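Sucrose 6(F)-phosphate phosphorylase (PDB 6S9V) is a phosphorylase whose catalytic domain belongs to the alpha-amylase family and is built on a TIM barrel. Local coordinates at residues A[272-275]-A[276-280]; A[279-282]-A[283-287]; A[291-294]-A[295-299]. One frame throughout, in Å; residues are numbered along the deposited sequence.

How the contacts relate
The three contacts follow one another along the excursion that joins barrel strand 269-271 to strand 302-304, and together they illustrate how local bonds shape the ends of two helices outside a TIM barrel, while Asp272 ties the pair together. Contact 1 starts helix 275-285 and contact 2 finishes it; they share Val279 and Leu280, with centres about 10 Å apart. Contact 3 ends helix 289-295 and returns to contact 1, centre to centre about 11 Å, through a salt bridge of 2.8 Å between Asp272 OD2 and Arg298 NH2. Contact 2 meets contact 3 where Thr282 OG1 packs 3.5 Å from Leu291 CB. A sulfate about 5 Å from the Phe273 side chain probably comes from the crystallisation liquor, though such ions can mark pockets.

Contact 1: A[272-275]-A[276-280]; sequences DFIL and PFTVL
Thr278 grips the carbonyl of Ile274 twice. Its OG1 donates to Ile274 O at 2.8 Å, approaching from above the carbonyl plane, while its own backbone N reaches Ile274 O at 3.1 Å within that plane, so one acceptor is held from two directions. The hydroxyl gets there because OG1 stands beside the backbone N, opposite the carbonyl carbon (chi1 -63°), and thus leans back toward the preceding turn; it also touches Ile274 CG2. One residue on, Val279 N takes Leu275 O at 2.8 Å, and Leu275 CD1 meets Val279 CG2 at 3.8 Å, the two side chains slanting across each other.

What positions this first turn is Asp272. Its OD1 accepts from Leu275 N at 2.9 Å, met from above the carboxylate plane, and from Ile274 N at 3.2 Å, nearly along the C-O axis: a capping bond at the entrance to helix 275-285. The carboxylate is itself held from helix 289-295 and the loop behind it, by Tyr294 OH on OD1 and a salt bridge from Arg298 to OD2. Pro276, which has no N-H to offer, rests its CD 3.4 Å from Asp272 O. A water links Phe273 O, to which it donates, with Phe277 N, from which it accepts.

In this wholly buried turn, the carboxylate and the water serve first-turn N-H groups, and the hydroxyl doubles the bond on Ile274 O. The negative charge beside the N-terminal N-H groups should suit the helix dipole, and its arginine partner probably keeps Asp272 ionised.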
# COMPACT_ATOMS: atom_id res chain seq x y z
N ASP A 272 -5.50 -5.87 -1.36
CA ASP A 272 -5.35 -7.25 -1.80
C ASP A 272 -3.86 -7.57 -1.82
O ASP A 272 -3.17 -7.33 -2.81
CB ASP A 272 -6.00 -7.46 -3.16
CG ASP A 272 -6.10 -8.93 -3.53
OD1 ASP A 272 -5.29 -9.72 -3.02
OD2 ASP A 272 -7.01 -9.30 -4.31
N PHE A 273 -3.36 -8.11 -0.71
CA PHE A 273 -1.94 -8.47 -0.61
C PHE A 273 -1.66 -9.91 -1.01
O PHE A 273 -0.51 -10.36 -0.90
CB PHE A 273 -1.44 -8.21 0.81
CG PHE A 273 -1.23 -6.73 1.13
CD1 PHE A 273 -0.62 -5.87 0.22
CD2 PHE A 273 -1.64 -6.21 2.35
CE1 PHE A 273 -0.41 -4.53 0.52
CE2 PHE A 273 -1.45 -4.88 2.66
CZ PHE A 273 -0.84 -4.03 1.75
N ILE A 274 -2.66 -10.64 -1.48
CA ILE A 274 -2.49 -12.02 -1.94
C ILE A 274 -2.33 -12.06 -3.45
O ILE A 274 -1.59 -12.90 -3.98
CB ILE A 274 -3.67 -12.88 -1.48
CG1 ILE A 274 -3.64 -13.06 0.04
CG2 ILE A 274 -3.66 -14.25 -2.15
CD1 ILE A 274 -4.95 -13.51 0.64
N LEU A 275 -3.03 -11.17 -4.16
CA LEU A 275 -2.97 -11.18 -5.62
C LEU A 275 -1.58 -10.96 -6.20
O LEU A 275 -1.27 -11.58 -7.23
CB LEU A 275 -3.93 -10.13 -6.18
CG LEU A 275 -4.22 -10.17 -7.68
CD1 LEU A 275 -5.04 -11.39 -8.07
CD2 LEU A 275 -4.91 -8.89 -8.11
N PRO A 276 -0.73 -10.09 -5.65
CA PRO A 276 0.58 -9.86 -6.31
C PRO A 276 1.40 -11.13 -6.48
O PRO A 276 1.87 -11.43 -7.58
CB PRO A 276 1.26 -8.83 -5.39
CG PRO A 276 0.10 -8.11 -4.71
CD PRO A 276 -0.94 -9.18 -4.51
N PHE A 277 1.56 -11.91 -5.40
CA PHE A 277 2.26 -13.19 -5.51
C PHE A 277 1.46 -14.18 -6.36
O PHE A 277 2.04 -14.92 -7.17
CB PHE A 277 2.50 -13.78 -4.12
CG PHE A 277 3.25 -15.09 -4.13
CD1 PHE A 277 2.61 -16.29 -4.42
CD2 PHE A 277 4.60 -15.12 -3.84
CE1 PHE A 277 3.31 -17.49 -4.43
CE2 PHE A 277 5.31 -16.31 -3.85
CZ PHE A 277 4.68 -17.50 -4.14
N THR A 278 0.14 -14.21 -6.18
CA THR A 278 -0.69 -15.17 -6.91
C THR A 278 -0.54 -14.99 -8.42
O THR A 278 -0.46 -15.97 -9.17
CB THR A 278 -2.15 -15.03 -6.48
OG1 THR A 278 -2.25 -15.36 -5.09
CG2 THR A 278 -3.06 -15.95 -7.28
N VAL A 279 -0.50 -13.74 -8.89
CA VAL A 279 -0.35 -13.50 -10.31
C VAL A 279 1.05 -13.91 -10.78
O VAL A 279 1.20 -14.50 -11.85
CB VAL A 279 -0.67 -12.04 -10.64
CG1 VAL A 279 -0.23 -11.69 -12.06
CG2 VAL A 279 -2.18 -11.78 -10.49
N LEU A 280 2.07 -13.63 -9.98
CA LEU A 280 3.42 -14.07 -10.34
C LEU A 280 3.47 -15.58 -10.52
O LEU A 280 4.02 -16.09 -11.50
CB LEU A 280 4.43 -13.65 -9.27
CG LEU A 280 5.22 -12.35 -9.43
CD1 LEU A 280 6.16 -12.23 -8.24
CD2 LEU A 280 5.99 -12.30 -10.74
O HOH W 1 1.46 -11.10 -2.63

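Contact 2: A[279-282]-A[283-287]; sequences VLYT and LINKS
The last turns of helix 275-285, on the outer layer of the TIM barrel, bring Val279 against Leu283 and Thr282 against Ser287. Val279 CG1 and Leu283 CD1 lie 3.7 Å apart, the two side chains alongside each other and pointing the same way toward helix 372-384. Along the backbone, Leu283 N donates to Val279 O, and the helical ladder continues with Ile284 N on Leu280 O and Asn285 N on Tyr281 O at 3.0 Å. Tyr281 has CG anti to the backbone N (chi1 175°), and the Asn285 side chain lies over one face of its ring, near the rim, crossing it at about a right angle; the amide's end is doubtful as modelled, because it comes too close.

At Lys286 the chain leaves the helix with positive phi, 55°. This turn brings Ser287 N back to Thr282 O at 3.2 Å, on a carbonyl lone pair, a six-to-one bond that reaches one residue farther than the ladder. Ser287 O in turn lies 3.4 Å from Thr282 CA in a CA-H...O contact. A water donates to both Thr282 OG1 (2.8 Å) and Ser287 O (2.7 Å), while the threonine hydroxyl also bonds Thr278 O. Lys286 carries its ammonium group to Leu481 O and Lys482 O, and Ser287 OG caps Glu289 N at the next helix. The positive phi and the six-to-one bond are those of a Schellman-like helix end.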
# COMPACT_ATOMS: atom_id res chain seq x y z
N VAL A 279 -0.50 -13.74 -8.89
CA VAL A 279 -0.35 -13.50 -10.31
C VAL A 279 1.05 -13.91 -10.78
O VAL A 279 1.20 -14.50 -11.85
CB VAL A 279 -0.67 -12.04 -10.64
CG1 VAL A 279 -0.23 -11.69 -12.06
CG2 VAL A 279 -2.18 -11.78 -10.49
N LEU A 280 2.07 -13.63 -9.98
CA LEU A 280 3.42 -14.07 -10.34
C LEU A 280 3.47 -15.58 -10.52
O LEU A 280 4.02 -16.09 -11.50
CB LEU A 280 4.43 -13.65 -9.27
CG LEU A 280 5.22 -12.35 -9.43
CD1 LEU A 280 6.16 -12.23 -8.24
CD2 LEU A 280 5.99 -12.30 -10.74
N TYR A 281 2.94 -16.31 -9.54
CA TYR A 281 2.92 -17.77 -9.62
C TYR A 281 2.14 -18.24 -10.83
O TYR A 281 2.56 -19.18 -11.53
CB TYR A 281 2.33 -18.35 -8.33
CG TYR A 281 2.15 -19.85 -8.37
CD1 TYR A 281 1.00 -20.42 -8.90
CD2 TYR A 281 3.14 -20.69 -7.89
CE1 TYR A 281 0.84 -21.80 -8.94
CE2 TYR A 281 2.99 -22.07 -7.93
CZ TYR A 281 1.84 -22.62 -8.46
OH TYR A 281 1.69 -23.99 -8.50
N THR A 282 0.99 -17.62 -11.10
CA THR A 282 0.16 -17.99 -12.24
C THR A 282 0.95 -17.93 -13.54
O THR A 282 0.89 -18.86 -14.36
CB THR A 282 -1.04 -17.05 -12.32
OG1 THR A 282 -1.84 -17.14 -11.12
CG2 THR A 282 -1.88 -17.37 -13.52
N LEU A 283 1.69 -16.84 -13.74
CA LEU A 283 2.39 -16.62 -15.00
C LEU A 283 3.68 -17.43 -15.08
O LEU A 283 4.00 -17.97 -16.14
CB LEU A 283 2.67 -15.13 -15.16
CG LEU A 283 1.40 -14.28 -15.18
CD1 LEU A 283 1.72 -12.81 -15.01
CD2 LEU A 283 0.64 -14.52 -16.48
N ILE A 284 4.41 -17.54 -13.97
CA ILE A 284 5.65 -18.31 -13.99
C ILE A 284 5.37 -19.78 -14.25
O ILE A 284 6.11 -20.45 -14.99
CB ILE A 284 6.43 -18.12 -12.67
CG1 ILE A 284 7.05 -16.72 -12.62
CG2 ILE A 284 7.49 -19.21 -12.51
CD1 ILE A 284 7.61 -16.34 -11.26
N ASN A 285 4.31 -20.32 -13.65
CA ASN A 285 4.01 -21.75 -13.73
C ASN A 285 2.94 -22.09 -14.77
O ASN A 285 2.64 -23.27 -14.95
CB ASN A 285 3.58 -22.25 -12.35
CG ASN A 285 4.68 -22.12 -11.33
OD1 ASN A 285 4.52 -21.49 -10.29
ND2 ASN A 285 5.81 -22.73 -11.62
N LYS A 286 2.38 -21.10 -15.45
CA LYS A 286 1.39 -21.34 -16.50
C LYS A 286 0.23 -22.18 -15.98
O LYS A 286 -0.22 -23.12 -16.63
CB LYS A 286 2.03 -22.01 -17.72
CG LYS A 286 3.14 -21.21 -18.35
CD LYS A 286 3.64 -21.90 -19.60
CE LYS A 286 4.85 -21.18 -20.19
NZ LYS A 286 4.52 -19.80 -20.66
N SER A 287 -0.25 -21.82 -14.79
CA SER A 287 -1.36 -22.54 -14.17
C SER A 287 -2.30 -21.54 -13.51
O SER A 287 -1.85 -20.67 -12.76
CB SER A 287 -0.87 -23.53 -13.12
OG SER A 287 -1.96 -24.01 -12.35
O HOH W 2 -2.65 -19.68 -10.40

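Contact 3: A[291-294]-A[295-299]; sequences LYHY and LKNRP
Two first torsions bring Tyr294 and Arg298 together. The tyrosine has CG anti to its backbone N (chi1 -178°), which sends the ring forward along the chain, and the arginine has CG between its backbone N and carbonyl carbon (chi1 74°), which folds its side chain back over that ring; a bend at chi3 brings the guanidinium alongside the CE2-CZ side of the ring. Arg298 CD sits 3.7 Å from the centroid of the Tyr294 ring in a CH-pi contact over one face, while Arg298 CB meets Tyr294 CE1 at 3.5 Å. The guanidinium stands steeply to the ring, planes 77° apart, and presents its edge to Tyr294 CZ.

The two polar ends reach the carboxylate of Asp272, and Arg298 NH1 also reaches Pro386 O. Here helix 289-295 gives way to the loop leading to barrel strand 302-304. Regular bonds persist up to Leu295 N on Leu291 O at 2.8 Å and Lys296 N on Tyr292 O at 3.2 Å, with Leu291 CD1 packed 3.9 Å from Leu295 CG. Beyond them the span shortens, as Asn297 N turns to Tyr294 O at 3.0 Å from well above the carbonyl plane. On the exposed side, Asn297 ND2 gives a nearly straight bond of 2.9 Å to His293 O, lying in the carbonyl plane, and the same nitrogen passes over one face of the His293 ring.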
# COMPACT_ATOMS: atom_id res chain seq x y z
N LEU A 291 -4.92 -18.91 -8.78
CA LEU A 291 -5.69 -17.71 -9.08
C LEU A 291 -7.18 -18.00 -9.03
O LEU A 291 -7.96 -17.24 -8.44
CB LEU A 291 -5.29 -17.16 -10.44
CG LEU A 291 -6.12 -15.99 -10.98
CD1 LEU A 291 -5.92 -14.75 -10.11
CD2 LEU A 291 -5.73 -15.71 -12.43
N TYR A 292 -7.61 -19.09 -9.67
CA TYR A 292 -9.02 -19.42 -9.68
C TYR A 292 -9.52 -19.72 -8.28
O TYR A 292 -10.63 -19.30 -7.91
CB TYR A 292 -9.28 -20.58 -10.63
CG TYR A 292 -9.70 -20.11 -12.01
CD1 TYR A 292 -8.99 -19.10 -12.66
CD2 TYR A 292 -10.81 -20.65 -12.65
CE1 TYR A 292 -9.37 -18.65 -13.92
CE2 TYR A 292 -11.19 -20.21 -13.90
CZ TYR A 292 -10.47 -19.21 -14.53
OH TYR A 292 -10.85 -18.76 -15.77
N HIS A 293 -8.73 -20.44 -7.48
CA HIS A 293 -9.14 -20.69 -6.10
C HIS A 293 -9.29 -19.39 -5.33
O HIS A 293 -10.22 -19.24 -4.52
CB HIS A 293 -8.14 -21.60 -5.40
CG HIS A 293 -8.56 -21.99 -4.01
ND1 HIS A 293 -9.65 -22.80 -3.77
CD2 HIS A 293 -8.06 -21.66 -2.80
CE1 HIS A 293 -9.79 -22.97 -2.47
NE2 HIS A 293 -8.83 -22.29 -1.86
N TYR A 294 -8.40 -18.43 -5.57
CA TYR A 294 -8.45 -17.16 -4.85
C TYR A 294 -9.63 -16.31 -5.31
O TYR A 294 -10.35 -15.72 -4.48
CB TYR A 294 -7.12 -16.40 -5.04
CG TYR A 294 -7.07 -15.09 -4.29
CD1 TYR A 294 -7.48 -15.02 -2.97
CD2 TYR A 294 -6.62 -13.92 -4.90
CE1 TYR A 294 -7.44 -13.83 -2.27
CE2 TYR A 294 -6.58 -12.72 -4.21
CZ TYR A 294 -6.99 -12.69 -2.89
OH TYR A 294 -6.97 -11.52 -2.17
N LEU A 295 -9.85 -16.22 -6.62
CA LEU A 295 -10.94 -15.40 -7.14
C LEU A 295 -12.29 -15.86 -6.62
O LEU A 295 -13.19 -15.04 -6.43
CB LEU A 295 -10.93 -15.41 -8.67
CG LEU A 295 -9.77 -14.69 -9.33
CD1 LEU A 295 -9.87 -14.83 -10.85
CD2 LEU A 295 -9.74 -13.23 -8.94
N LYS A 296 -12.45 -17.17 -6.39
CA LYS A 296 -13.70 -17.75 -5.91
C LYS A 296 -13.87 -17.61 -4.40
O LYS A 296 -14.97 -17.85 -3.90
CB LYS A 296 -13.76 -19.23 -6.29
CG LYS A 296 -13.82 -19.51 -7.79
CD LYS A 296 -13.76 -21.01 -8.10
CE LYS A 296 -13.79 -21.28 -9.61
NZ LYS A 296 -13.74 -22.74 -9.94
N ASN A 297 -12.83 -17.21 -3.68
CA ASN A 297 -12.84 -17.20 -2.22
C ASN A 297 -12.10 -15.97 -1.70
O ASN A 297 -11.07 -16.05 -1.04
CB ASN A 297 -12.20 -18.46 -1.65
CG ASN A 297 -12.92 -19.72 -2.05
OD1 ASN A 297 -13.92 -20.10 -1.44
ND2 ASN A 297 -12.43 -20.39 -3.10
N ARG A 298 -12.63 -14.79 -2.01
CA ARG A 298 -12.01 -13.54 -1.57
C ARG A 298 -13.07 -12.47 -1.51
O ARG A 298 -14.02 -12.50 -2.31
CB ARG A 298 -10.87 -13.11 -2.52
CG ARG A 298 -11.34 -12.55 -3.86
CD ARG A 298 -10.18 -12.26 -4.79
NE ARG A 298 -9.64 -10.90 -4.65
CZ ARG A 298 -10.21 -9.81 -5.15
NH1 ARG A 298 -11.37 -9.90 -5.79
NH2 ARG A 298 -9.63 -8.62 -5.00
N PRO A 299 -12.96 -11.52 -0.59
CA PRO A 299 -13.88 -10.37 -0.63
C PRO A 299 -13.56 -9.50 -1.84
O PRO A 299 -12.42 -9.44 -2.31
CB PRO A 299 -13.59 -9.63 0.68
CG PRO A 299 -12.20 -10.06 1.07
CD PRO A 299 -12.00 -11.45 0.52